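Local atomic coordinates of peroxinectin A (Dictyostelium discoideum, PDB entry 6ERC), a protein that oxidises phenolic donors, iodide and thiocyanate with hydrogen peroxide at its heme, acting as a secreted peroxidase of a social amoeba. Residues R5-E10 with Q253-I258; V154-S159 with R229-L234; I258-Q263 with M480-C485; R464-A467 with F471-E474. All coordinates share one frame; numbering follows the deposited sequence.

The four contacts join helices and loops around helix 247-275 of this mainly helical peroxidase. Contacts 1 and 3 use successive turns of helix 247-275 and share I258; contact 2 joins helix 153-156 to helix 218-241 beside them, and its Y156 packs against that same isoleucine. Contact 4 links helix 452-467 to the loop that follows it, where W472 and Y473 meet Q263 of contact 3. Contacts 1, 2 and 4 are buried and depend mostly on flat groups: a guanidinium over a phenol, an oblique aromatic pair and an aliphatic arginine stem over an indole. Contact 3 is partly buried and is more polar, with a weak hydrogen bond next to a disulfide.

Contact 1 (R5-E10 with Q253-I258); sequences RSYTGE and QSRSCI
R255 extends toward the N-terminal loop with CG anti to its backbone N (chi1 174°), and a bend at chi3 (101°) turns its guanidinium over the ring of Y7. The contact belongs to the largely helical animal heme peroxidase fold: R255 projects from helix 247-275, whereas residues 5-10 form an irregular loop ahead of strand 24-25. Y7 CE1 is 3.5 Å from R255 CZ and lies over the centre of the guanidinium. The two planes are inclined by 33°, so the groups overlap without lying flat on each other. At the tail of this overlap, R255 CD approaches Y7 CE1 to 4.0 Å.

The rim of the guanidinium meets the loop backbone. R5 O lies in its plane, 2.7 Å from R255 NH2, and S6 O is farther from the same nitrogen at 3.7 Å. Q252, one turn earlier on the helix, bonds to both partners of the overlap: its OE1 accepts from R255 NE and its NE2 bonds to Y7 OH. This should limit rotation of both flat groups. R5 starts out toward the helix, but its extended chain carries the charged end away to a salt bridge with D469. Its stem stays close to the other arginine, with R5 CB 3.6 Å from R255 NH2.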
loop_
_atom_site.group_PDB
_atom_site.type_symbol
_atom_site.label_atom_id
_atom_site.label_comp_id
_atom_site.label_asym_id
_atom_site.label_seq_id
_atom_site.Cartn_x
_atom_site.Cartn_y
_atom_site.Cartn_z
ATOM N N ARG A 5 -10.148 12.598 -16.160
ATOM C CA ARG A 5 -8.911 11.837 -16.059
ATOM C C ARG A 5 -8.928 10.653 -17.013
ATOM O O ARG A 5 -9.986 10.119 -17.358
ATOM C CB ARG A 5 -8.712 11.313 -14.637
ATOM C CG ARG A 5 -8.402 12.350 -13.588
ATOM C CD ARG A 5 -8.426 11.685 -12.224
ATOM N NE ARG A 5 -8.046 12.582 -11.136
ATOM C CZ ARG A 5 -6.804 12.762 -10.698
ATOM N NH1 ARG A 5 -5.786 12.119 -11.256
ATOM N NH2 ARG A 5 -6.578 13.603 -9.699
ATOM N N SER A 6 -7.740 10.235 -17.430
ATOM C CA SER A 6 -7.604 8.935 -18.055
ATOM C C SER A 6 -7.586 7.856 -16.977
ATOM O O SER A 6 -7.501 8.138 -15.779
ATOM C CB SER A 6 -6.335 8.868 -18.898
ATOM O OG SER A 6 -6.270 7.637 -19.596
ATOM N N TYR A 7 -7.677 6.603 -17.409
ATOM C CA TYR A 7 -7.573 5.483 -16.486
ATOM C C TYR A 7 -6.135 5.021 -16.282
ATOM O O TYR A 7 -5.866 4.286 -15.325
ATOM C CB TYR A 7 -8.433 4.316 -16.979
ATOM C CG TYR A 7 -9.897 4.668 -17.075
ATOM C CD1 TYR A 7 -10.661 4.840 -15.930
ATOM C CD2 TYR A 7 -10.515 4.837 -18.307
ATOM C CE1 TYR A 7 -11.995 5.168 -16.006
ATOM C CE2 TYR A 7 -11.851 5.163 -18.392
ATOM C CZ TYR A 7 -12.586 5.329 -17.238
ATOM O OH TYR A 7 -13.922 5.655 -17.306
ATOM N N THR A 8 -5.210 5.451 -17.141
ATOM C CA THR A 8 -3.823 5.015 -17.083
ATOM C C THR A 8 -2.898 6.023 -16.417
ATOM O O THR A 8 -1.801 5.646 -15.996
ATOM C CB THR A 8 -3.307 4.734 -18.497
ATOM O OG1 THR A 8 -3.617 5.845 -19.348
ATOM C CG2 THR A 8 -3.948 3.472 -19.052
ATOM N N GLY A 9 -3.304 7.283 -16.315
ATOM C CA GLY A 9 -2.484 8.318 -15.739
ATOM C C GLY A 9 -1.857 9.253 -16.751
ATOM O O GLY A 9 -1.465 10.367 -16.384
ATOM N N GLU A 10 -1.753 8.836 -18.012
ATOM C CA GLU A 10 -1.178 9.703 -19.028
ATOM C C GLU A 10 -2.161 10.810 -19.395
ATOM O O GLU A 10 -3.366 10.726 -19.138
ATOM C CB GLU A 10 -0.778 8.901 -20.268
ATOM C CG GLU A 10 -1.919 8.203 -20.989
ATOM C CD GLU A 10 -1.422 7.293 -22.107
ATOM O OE1 GLU A 10 -0.675 7.778 -22.988
ATOM O OE2 GLU A 10 -1.764 6.089 -22.100
ATOM N N GLN A 253 -18.902 11.942 -13.425
ATOM C CA GLN A 253 -19.150 12.865 -12.321
ATOM C C GLN A 253 -19.092 12.142 -10.982
ATOM O O GLN A 253 -18.641 12.709 -9.981
ATOM C CB GLN A 253 -20.504 13.550 -12.509
ATOM C CG GLN A 253 -20.549 14.528 -13.678
ATOM C CD GLN A 253 -19.867 15.870 -13.411
ATOM O OE1 GLN A 253 -19.821 16.727 -14.295
ATOM N NE2 GLN A 253 -19.342 16.061 -12.203
ATOM N N SER A 254 -19.548 10.888 -10.941
ATOM C CA SER A 254 -19.438 10.103 -9.716
ATOM C C SER A 254 -17.998 9.671 -9.469
ATOM O O SER A 254 -17.505 9.754 -8.339
ATOM C CB SER A 254 -20.358 8.884 -9.787
ATOM O OG SER A 254 -21.710 9.274 -9.944
ATOM N N ARG A 255 -17.310 9.204 -10.516
ATOM C CA ARG A 255 -15.896 8.867 -10.385
ATOM C C ARG A 255 -15.096 10.057 -9.873
ATOM O O ARG A 255 -14.218 9.903 -9.014
ATOM C CB ARG A 255 -15.346 8.388 -11.730
ATOM C CG ARG A 255 -13.836 8.140 -11.736
ATOM C CD ARG A 255 -13.403 7.188 -12.855
ATOM N NE ARG A 255 -12.841 7.881 -14.017
ATOM C CZ ARG A 255 -11.541 8.094 -14.226
ATOM N NH1 ARG A 255 -10.632 7.675 -13.354
ATOM N NH2 ARG A 255 -11.143 8.731 -15.318
ATOM N N SER A 256 -15.392 11.255 -10.383
ATOM C CA SER A 256 -14.649 12.441 -9.973
ATOM C C SER A 256 -14.830 12.722 -8.486
ATOM O O SER A 256 -13.872 13.095 -7.799
ATOM C CB SER A 256 -15.092 13.643 -10.808
ATOM O OG SER A 256 -14.260 14.765 -10.576
ATOM N N CYS A 257 -16.048 12.542 -7.966
ATOM C CA CYS A 257 -16.293 12.784 -6.546
ATOM C C CYS A 257 -15.523 11.792 -5.680
ATOM O O CYS A 257 -14.910 12.172 -4.676
ATOM C CB CYS A 257 -17.790 12.699 -6.237
ATOM S SG CYS A 257 -18.834 13.928 -7.039
ATOM N N ILE A 258 -15.560 10.510 -6.044
ATOM C CA ILE A 258 -14.895 9.484 -5.244
ATOM C C ILE A 258 -13.392 9.726 -5.206
ATOM O O ILE A 258 -12.753 9.598 -4.154
ATOM C CB ILE A 258 -15.230 8.084 -5.792
ATOM C CG1 ILE A 258 -16.731 7.805 -5.659
ATOM C CG2 ILE A 258 -14.408 7.013 -5.079
ATOM C CD1 ILE A 258 -17.251 7.779 -4.225
#

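Contact 2 (V154-S159 with R229-L234); sequences VLYGNS and RDHNRL
H231 is the residue of 229-234 that meets Y156; its neighbours in the segment make bonds along the helix and to other parts of the chain. R229 forms a salt bridge with E342. D230 receives R233 from one turn later on the helix: R233 NE and R233 NH2 lie 3.2 Å and 3.0 Å from D230 OD1, a side-on grip of two nitrogens on one oxygen. Both donors come from the same face of the carboxylate, well out of its plane, while D230 OD2 pairs with R496.

At H231, a chi1 of 175° swings the imidazole outward from helix 218-241 toward Y156. This long helix belongs to the helical body of the animal heme peroxidase fold. Y156 ends the short helix 153-156, whose first residue, N153, is a ligand of the bound sodium ion. The tyrosine approaches with its hydroxyl end, and Y156 OH lies 3.1 Å from H231 CD2. Y156 CE1 is also near, 3.8 Å from H231 CD2. The ring planes are inclined by 57° with centroids 5.5 Å apart, an oblique pairing. L155 CB covers one face of the Y156 ring, and F251 meets that ring nearly at right angles.

N232 steadies the imidazole from its edge. H231 ND1 donates to N232 OD1 over 3.3 Å in an almost straight bond (167°), with the oxygen in the imidazole plane. L234 then turns to C257 of helix 247-275.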
loop_
_atom_site.group_PDB
_atom_site.type_symbol
_atom_site.label_atom_id
_atom_site.label_comp_id
_atom_site.label_asym_id
_atom_site.label_seq_id
_atom_site.Cartn_x
_atom_site.Cartn_y
_atom_site.Cartn_z
ATOM N N VAL A 154 -8.067 1.913 -8.009
ATOM C CA VAL A 154 -8.436 0.821 -7.117
ATOM C C VAL A 154 -9.882 0.394 -7.341
ATOM O O VAL A 154 -10.224 -0.780 -7.157
ATOM C CB VAL A 154 -8.185 1.242 -5.655
ATOM C CG1 VAL A 154 -8.986 2.492 -5.310
ATOM C CG2 VAL A 154 -8.518 0.106 -4.703
ATOM N N LEU A 155 -10.753 1.324 -7.730
ATOM C CA LEU A 155 -12.157 1.004 -7.968
ATOM C C LEU A 155 -12.482 0.780 -9.436
ATOM O O LEU A 155 -13.234 -0.143 -9.760
ATOM C CB LEU A 155 -13.060 2.121 -7.433
ATOM C CG LEU A 155 -13.020 2.410 -5.930
ATOM C CD1 LEU A 155 -14.014 3.501 -5.609
ATOM C CD2 LEU A 155 -13.309 1.166 -5.096
ATOM N N TYR A 156 -11.929 1.593 -10.332
ATOM C CA TYR A 156 -12.376 1.632 -11.718
ATOM C C TYR A 156 -11.431 0.934 -12.686
ATOM O O TYR A 156 -11.753 0.838 -13.876
ATOM C CB TYR A 156 -12.580 3.088 -12.146
ATOM C CG TYR A 156 -13.358 3.888 -11.125
ATOM C CD1 TYR A 156 -14.728 3.718 -10.983
ATOM C CD2 TYR A 156 -12.720 4.797 -10.292
ATOM C CE1 TYR A 156 -15.444 4.439 -10.047
ATOM C CE2 TYR A 156 -13.427 5.522 -9.352
ATOM C CZ TYR A 156 -14.791 5.340 -9.234
ATOM O OH TYR A 156 -15.502 6.059 -8.301
ATOM N N GLY A 157 -10.289 0.440 -12.218
ATOM C CA GLY A 157 -9.369 -0.276 -13.079
ATOM C C GLY A 157 -8.410 0.646 -13.802
ATOM O O GLY A 157 -8.489 1.876 -13.740
ATOM N N ASN A 158 -7.478 0.020 -14.523
ATOM C CA ASN A 158 -6.365 0.727 -15.140
ATOM C C ASN A 158 -6.561 0.966 -16.635
ATOM O O ASN A 158 -5.590 1.273 -17.332
ATOM C CB ASN A 158 -5.064 -0.041 -14.902
ATOM C CG ASN A 158 -4.695 -0.128 -13.431
ATOM O OD1 ASN A 158 -4.800 -1.189 -12.819
ATOM N ND2 ASN A 158 -4.254 0.990 -12.858
ATOM N N SER A 159 -7.785 0.846 -17.144
ATOM C CA SER A 159 -8.035 1.106 -18.558
ATOM C C SER A 159 -9.535 1.238 -18.780
ATOM O O SER A 159 -10.342 0.998 -17.878
ATOM C CB SER A 159 -7.458 0.002 -19.444
ATOM O OG SER A 159 -8.125 -1.227 -19.223
ATOM N N ARG A 229 -20.388 1.713 -2.658
ATOM C CA ARG A 229 -21.711 2.148 -2.221
ATOM C C ARG A 229 -21.845 3.660 -2.330
ATOM O O ARG A 229 -22.833 4.175 -2.868
ATOM C CB ARG A 229 -21.962 1.694 -0.785
ATOM C CG ARG A 229 -22.090 0.195 -0.613
ATOM C CD ARG A 229 -22.255 -0.165 0.852
ATOM N NE ARG A 229 -22.377 -1.601 1.056
ATOM C CZ ARG A 229 -22.528 -2.178 2.242
ATOM N NH1 ARG A 229 -22.575 -1.439 3.343
ATOM N NH2 ARG A 229 -22.631 -3.497 2.331
ATOM N N ASP A 230 -20.853 4.391 -1.818
ATOM C CA ASP A 230 -20.877 5.845 -1.902
ATOM C C ASP A 230 -20.889 6.315 -3.350
ATOM O O ASP A 230 -21.461 7.365 -3.658
ATOM C CB ASP A 230 -19.674 6.427 -1.159
ATOM C CG ASP A 230 -19.895 7.860 -0.714
ATOM O OD1 ASP A 230 -20.922 8.123 -0.056
ATOM O OD2 ASP A 230 -19.032 8.718 -1.000
ATOM N N HIS A 231 -20.269 5.551 -4.251
ATOM C CA HIS A 231 -20.292 5.908 -5.665
ATOM C C HIS A 231 -21.696 5.765 -6.240
ATOM O O HIS A 231 -22.229 6.702 -6.844
ATOM C CB HIS A 231 -19.305 5.037 -6.443
ATOM C CG HIS A 231 -19.349 5.258 -7.922
ATOM N ND1 HIS A 231 -20.258 4.628 -8.743
ATOM C CD2 HIS A 231 -18.602 6.051 -8.727
ATOM C CE1 HIS A 231 -20.067 5.018 -9.991
ATOM N NE2 HIS A 231 -19.067 5.881 -10.009
ATOM N N ASN A 232 -22.307 4.592 -6.068
ATOM C CA ASN A 232 -23.650 4.380 -6.590
ATOM C C ASN A 232 -24.658 5.306 -5.927
ATOM O O ASN A 232 -25.671 5.662 -6.539
ATOM C CB ASN A 232 -24.060 2.920 -6.404
ATOM C CG ASN A 232 -23.334 1.987 -7.350
ATOM O OD1 ASN A 232 -22.644 2.429 -8.270
ATOM N ND2 ASN A 232 -23.495 0.689 -7.139
ATOM N N ARG A 233 -24.403 5.706 -4.682
ATOM C CA ARG A 233 -25.274 6.671 -4.025
ATOM C C ARG A 233 -25.226 8.017 -4.741
ATOM O O ARG A 233 -26.267 8.623 -5.023
ATOM C CB ARG A 233 -24.870 6.817 -2.558
ATOM C CG ARG A 233 -25.865 7.578 -1.703
ATOM C CD ARG A 233 -25.350 7.746 -0.287
ATOM N NE ARG A 233 -24.104 8.508 -0.259
ATOM C CZ ARG A 233 -24.035 9.835 -0.305
ATOM N NH1 ARG A 233 -25.141 10.562 -0.379
ATOM N NH2 ARG A 233 -22.855 10.439 -0.279
ATOM N N LEU A 234 -24.020 8.495 -5.057
ATOM C CA LEU A 234 -23.891 9.764 -5.766
ATOM C C LEU A 234 -24.422 9.672 -7.190
ATOM O O LEU A 234 -24.962 10.654 -7.711
ATOM C CB LEU A 234 -22.430 10.214 -5.780
ATOM C CG LEU A 234 -21.820 10.632 -4.441
ATOM C CD1 LEU A 234 -20.357 10.979 -4.626
ATOM C CD2 LEU A 234 -22.558 11.806 -3.830
#

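Contact 3 (I258-Q263 with M480-C485); sequences IIEQIQ and MVNREC
E260 and N482 mark the nearest approach of the two backbones, their CA atoms 8.2 Å apart. Residues 258-263 are a regular part of helix 247-275, with backbone bonds such as I262 N to I258 O. In the other segment, M480 and V481 finish helix 476-481: N482 is the first residue to depart from helical angles, and a type I beta turn runs from it to C485. A weak bond of 3.5 Å from C485 N to N482 O closes the turn.

With chi1 168° and an extended chain, E260 carries its carboxylate across the gap to the amide of N482. The two side chains run past each other in opposite directions, with the carboxylate and amide planes 44° apart. N482 ND2 donates to E260 OE1 over 2.8 Å, but the N-H...O angle of 125° makes this a weak, bent bond. N482 OD1 has a firmer partner in S256 OG, and the asparagine amide thereby bridges two residues one turn apart on the helix. On the glutamate side, E260 OE2 bonds weakly to T487.

C485 SG comes no closer than 4.5 Å to E260 OE1, but the disulfide from C485 to C257 fixes the turn covalently to the same helix. Beyond it, helix 247-275 continues with I258 facing helices 218-241 and 153-156, while Q261 packs on helix 490-497 and the loop residue Y473 lies against E260.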
loop_
_atom_site.group_PDB
_atom_site.type_symbol
_atom_site.label_atom_id
_atom_site.label_comp_id
_atom_site.label_asym_id
_atom_site.label_seq_id
_atom_site.Cartn_x
_atom_site.Cartn_y
_atom_site.Cartn_z
ATOM N N ILE A 258 -15.560 10.510 -6.044
ATOM C CA ILE A 258 -14.895 9.484 -5.244
ATOM C C ILE A 258 -13.392 9.726 -5.206
ATOM O O ILE A 258 -12.753 9.598 -4.154
ATOM C CB ILE A 258 -15.230 8.084 -5.792
ATOM C CG1 ILE A 258 -16.731 7.805 -5.659
ATOM C CG2 ILE A 258 -14.408 7.013 -5.079
ATOM C CD1 ILE A 258 -17.251 7.779 -4.225
ATOM N N ILE A 259 -12.800 10.062 -6.352
ATOM C CA ILE A 259 -11.381 10.401 -6.385
ATOM C C ILE A 259 -11.090 11.532 -5.409
ATOM O O ILE A 259 -10.136 11.470 -4.625
ATOM C CB ILE A 259 -10.953 10.756 -7.819
ATOM C CG1 ILE A 259 -10.984 9.497 -8.686
ATOM C CG2 ILE A 259 -9.568 11.388 -7.841
ATOM C CD1 ILE A 259 -10.842 9.762 -10.155
ATOM N N GLU A 260 -11.913 12.584 -5.441
ATOM C CA GLU A 260 -11.763 13.670 -4.478
ATOM C C GLU A 260 -11.925 13.167 -3.049
ATOM O O GLU A 260 -11.209 13.607 -2.143
ATOM C CB GLU A 260 -12.776 14.776 -4.769
ATOM C CG GLU A 260 -12.886 15.813 -3.653
ATOM C CD GLU A 260 -13.763 16.992 -4.022
ATOM O OE1 GLU A 260 -14.047 17.176 -5.225
ATOM O OE2 GLU A 260 -14.169 17.735 -3.103
ATOM N N GLN A 261 -12.873 12.256 -2.824
ATOM C CA GLN A 261 -13.073 11.724 -1.482
ATOM C C GLN A 261 -11.844 10.957 -1.010
ATOM O O GLN A 261 -11.425 11.094 0.146
ATOM C CB GLN A 261 -14.312 10.830 -1.453
ATOM C CG GLN A 261 -14.672 10.306 -0.072
ATOM C CD GLN A 261 -14.979 11.415 0.916
ATOM O OE1 GLN A 261 -16.121 11.862 1.031
ATOM N NE2 GLN A 261 -13.960 11.864 1.637
ATOM N N ILE A 262 -11.250 10.148 -1.889
ATOM C CA ILE A 262 -10.031 9.428 -1.528
ATOM C C ILE A 262 -8.913 10.416 -1.221
ATOM O O ILE A 262 -8.225 10.306 -0.199
ATOM C CB ILE A 262 -9.631 8.451 -2.650
ATOM C CG1 ILE A 262 -10.699 7.365 -2.821
ATOM C CG2 ILE A 262 -8.276 7.808 -2.344
ATOM C CD1 ILE A 262 -10.559 6.553 -4.095
ATOM N N GLN A 263 -8.719 11.399 -2.100
ATOM C CA GLN A 263 -7.637 12.357 -1.909
ATOM C C GLN A 263 -7.795 13.125 -0.602
ATOM O O GLN A 263 -6.823 13.295 0.144
ATOM C CB GLN A 263 -7.583 13.316 -3.096
ATOM C CG GLN A 263 -7.109 12.669 -4.383
ATOM C CD GLN A 263 -7.013 13.652 -5.530
ATOM O OE1 GLN A 263 -7.474 14.791 -5.434
ATOM N NE2 GLN A 263 -6.399 13.219 -6.621
ATOM N N MET A 480 -14.944 23.511 -9.485
ATOM C CA MET A 480 -16.097 23.720 -10.355
ATOM C C MET A 480 -16.721 22.389 -10.759
ATOM O O MET A 480 -17.941 22.209 -10.670
ATOM C CB MET A 480 -15.668 24.518 -11.591
ATOM C CG MET A 480 -16.623 24.457 -12.782
ATOM S SD MET A 480 -18.230 25.192 -12.452
ATOM C CE MET A 480 -19.062 24.893 -14.012
ATOM N N VAL A 481 -15.894 21.446 -11.214
ATOM C CA VAL A 481 -16.406 20.161 -11.686
ATOM C C VAL A 481 -17.110 19.423 -10.558
ATOM O O VAL A 481 -18.140 18.773 -10.769
ATOM C CB VAL A 481 -15.260 19.317 -12.277
ATOM C CG1 VAL A 481 -15.734 17.896 -12.596
ATOM C CG2 VAL A 481 -14.711 19.981 -13.525
ATOM N N ASN A 482 -16.564 19.504 -9.349
ATOM C CA ASN A 482 -17.052 18.739 -8.206
ATOM C C ASN A 482 -17.900 19.591 -7.276
ATOM O O ASN A 482 -17.869 19.420 -6.054
ATOM C CB ASN A 482 -15.872 18.124 -7.459
ATOM C CG ASN A 482 -15.150 17.072 -8.283
ATOM O OD1 ASN A 482 -15.719 16.490 -9.208
ATOM N ND2 ASN A 482 -13.892 16.821 -7.948
ATOM N N ARG A 483 -18.683 20.515 -7.838
ATOM C CA ARG A 483 -19.487 21.415 -7.021
ATOM C C ARG A 483 -20.690 20.721 -6.398
ATOM O O ARG A 483 -21.237 21.231 -5.414
ATOM C CB ARG A 483 -19.949 22.611 -7.858
ATOM C CG ARG A 483 -20.742 22.256 -9.103
ATOM C CD ARG A 483 -21.063 23.506 -9.910
ATOM N NE ARG A 483 -20.991 23.270 -11.351
ATOM C CZ ARG A 483 -21.988 22.795 -12.091
ATOM N NH1 ARG A 483 -21.816 22.618 -13.395
ATOM N NH2 ARG A 483 -23.154 22.491 -11.538
ATOM N N GLU A 484 -21.112 19.578 -6.936
ATOM C CA GLU A 484 -22.261 18.852 -6.409
ATOM C C GLU A 484 -21.865 17.574 -5.679
ATOM O O GLU A 484 -22.735 16.751 -5.381
ATOM C CB GLU A 484 -23.246 18.533 -7.537
ATOM C CG GLU A 484 -23.737 19.764 -8.288
ATOM C CD GLU A 484 -24.970 19.492 -9.130
ATOM O OE1 GLU A 484 -26.019 20.123 -8.871
ATOM O OE2 GLU A 484 -24.891 18.646 -10.046
ATOM N N CYS A 485 -20.583 17.385 -5.379
ATOM C CA CYS A 485 -20.157 16.226 -4.613
ATOM C C CYS A 485 -20.521 16.413 -3.140
ATOM O O CYS A 485 -21.018 17.460 -2.719
ATOM C CB CYS A 485 -18.656 15.990 -4.776
ATOM S SG CYS A 485 -18.080 15.730 -6.474
#

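Contact 4 (R464-A467 with F471-E474); sequences RTRA and FWYE
T465 and R466 bring the last turn of helix 452-467 against W472 of the loop that leads to helix 476-481, in the animal heme peroxidase fold. T465 contributes its carbonyl: T465 O is 4.2 Å from W472 CE3, while its hydroxyl bonds to Y267. R466 carries most of the contact. Its first torsion points CG away from the backbone N and lays the aliphatic stem over the indole. R466 CG sits 3.6 Å from the centroid of the five-membered ring and only 18° from its normal, a CH-pi contact over the face. R466 CD sits above the plane but beyond the indole rim, beside NE1, CE2 and CZ2, 3.6 Å from W472 CZ2.

A bend at chi3 then turns the guanidinium steeply to the indole plane, at 78°. Its NH2 bonds to P279 O, whereas R466 NH1 remains 4.0 Å from E474 OE2, beyond a salt bridge although the opposite charges probably attract.

The indole is sandwiched, for Y473 CD1 lies over the face opposite R466 CG. E474 OE2 occupies the edge of the indole and fixes its rotation: W472 NE1 donates to it over 3.0 Å at 171°, with the oxygen in the ring plane.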
loop_
_atom_site.group_PDB
_atom_site.type_symbol
_atom_site.label_atom_id
_atom_site.label_comp_id
_atom_site.label_asym_id
_atom_site.label_seq_id
_atom_site.Cartn_x
_atom_site.Cartn_y
_atom_site.Cartn_z
ATOM N N ARG A 464 4.619 15.646 -4.047
ATOM C CA ARG A 464 4.653 15.620 -5.503
ATOM C C ARG A 464 3.358 15.071 -6.092
ATOM O O ARG A 464 2.847 15.622 -7.073
ATOM C CB ARG A 464 5.855 14.808 -5.984
ATOM C CG ARG A 464 7.180 15.534 -5.792
ATOM C CD ARG A 464 8.355 14.774 -6.384
ATOM N NE ARG A 464 8.624 13.526 -5.674
ATOM C CZ ARG A 464 8.232 12.319 -6.071
ATOM N NH1 ARG A 464 8.539 11.255 -5.341
ATOM N NH2 ARG A 464 7.543 12.163 -7.192
ATOM N N THR A 465 2.805 14.000 -5.516
ATOM C CA THR A 465 1.576 13.437 -6.072
ATOM C C THR A 465 0.369 14.350 -5.886
ATOM O O THR A 465 -0.685 14.074 -6.467
ATOM C CB THR A 465 1.277 12.063 -5.464
ATOM O OG1 THR A 465 1.555 12.077 -4.060
ATOM C CG2 THR A 465 2.109 10.985 -6.154
ATOM N N ARG A 466 0.492 15.414 -5.095
ATOM C CA ARG A 466 -0.502 16.479 -5.048
ATOM C C ARG A 466 -0.142 17.638 -5.968
ATOM O O ARG A 466 -0.971 18.076 -6.772
ATOM C CB ARG A 466 -0.662 16.989 -3.610
ATOM C CG ARG A 466 -1.511 18.245 -3.491
ATOM C CD ARG A 466 -1.889 18.548 -2.049
ATOM N NE ARG A 466 -0.834 19.261 -1.333
ATOM C CZ ARG A 466 -0.918 19.652 -0.063
ATOM N NH1 ARG A 466 -2.011 19.400 0.648
ATOM N NH2 ARG A 466 0.091 20.298 0.502
ATOM N N ALA A 467 1.092 18.139 -5.871
ATOM C CA ALA A 467 1.494 19.297 -6.661
ATOM C C ALA A 467 1.597 18.967 -8.144
ATOM O O ALA A 467 1.304 19.822 -8.987
ATOM C CB ALA A 467 2.825 19.839 -6.145
ATOM N N PHE A 471 -5.361 17.221 -12.040
ATOM C CA PHE A 471 -6.751 17.027 -11.656
ATOM C C PHE A 471 -6.946 17.024 -10.141
ATOM O O PHE A 471 -7.945 16.484 -9.652
ATOM C CB PHE A 471 -7.279 15.718 -12.249
ATOM C CG PHE A 471 -7.417 15.730 -13.747
ATOM C CD1 PHE A 471 -6.305 15.585 -14.562
ATOM C CD2 PHE A 471 -8.663 15.860 -14.342
ATOM C CE1 PHE A 471 -6.432 15.587 -15.939
ATOM C CE2 PHE A 471 -8.794 15.860 -15.717
ATOM C CZ PHE A 471 -7.678 15.722 -16.516
ATOM N N TRP A 472 -6.013 17.605 -9.387
ATOM C CA TRP A 472 -6.150 17.634 -7.938
ATOM C C TRP A 472 -7.403 18.408 -7.547
ATOM O O TRP A 472 -7.689 19.477 -8.093
ATOM C CB TRP A 472 -4.912 18.259 -7.292
ATOM C CG TRP A 472 -4.929 18.147 -5.801
ATOM C CD1 TRP A 472 -5.177 19.145 -4.904
ATOM C CD2 TRP A 472 -4.708 16.961 -5.033
ATOM N NE1 TRP A 472 -5.119 18.652 -3.620
ATOM C CE2 TRP A 472 -4.835 17.312 -3.675
ATOM C CE3 TRP A 472 -4.414 15.634 -5.362
ATOM C CZ2 TRP A 472 -4.672 16.388 -2.648
ATOM C CZ3 TRP A 472 -4.254 14.719 -4.342
ATOM C CH2 TRP A 472 -4.385 15.098 -3.002
ATOM N N TYR A 473 -8.155 17.864 -6.585
ATOM C CA TYR A 473 -9.490 18.386 -6.311
ATOM C C TYR A 473 -9.452 19.835 -5.840
ATOM O O TYR A 473 -10.404 20.585 -6.079
ATOM C CB TYR A 473 -10.200 17.506 -5.281
ATOM C CG TYR A 473 -9.750 17.691 -3.847
ATOM C CD1 TYR A 473 -8.675 16.975 -3.332
ATOM C CD2 TYR A 473 -10.421 18.560 -2.998
ATOM C CE1 TYR A 473 -8.272 17.136 -2.015
ATOM C CE2 TYR A 473 -10.026 18.727 -1.683
ATOM C CZ TYR A 473 -8.953 18.015 -1.196
ATOM O OH TYR A 473 -8.563 18.184 0.114
ATOM N N GLU A 474 -8.373 20.254 -5.187
ATOM C CA GLU A 474 -8.304 21.609 -4.652
ATOM C C GLU A 474 -7.999 22.665 -5.711
ATOM O O GLU A 474 -7.879 23.842 -5.358
ATOM C CB GLU A 474 -7.247 21.692 -3.545
ATOM C CG GLU A 474 -7.472 20.743 -2.371
ATOM C CD GLU A 474 -6.430 20.912 -1.272
ATOM O OE1 GLU A 474 -6.384 22.006 -0.665
ATOM O OE2 GLU A 474 -5.653 19.960 -1.024
#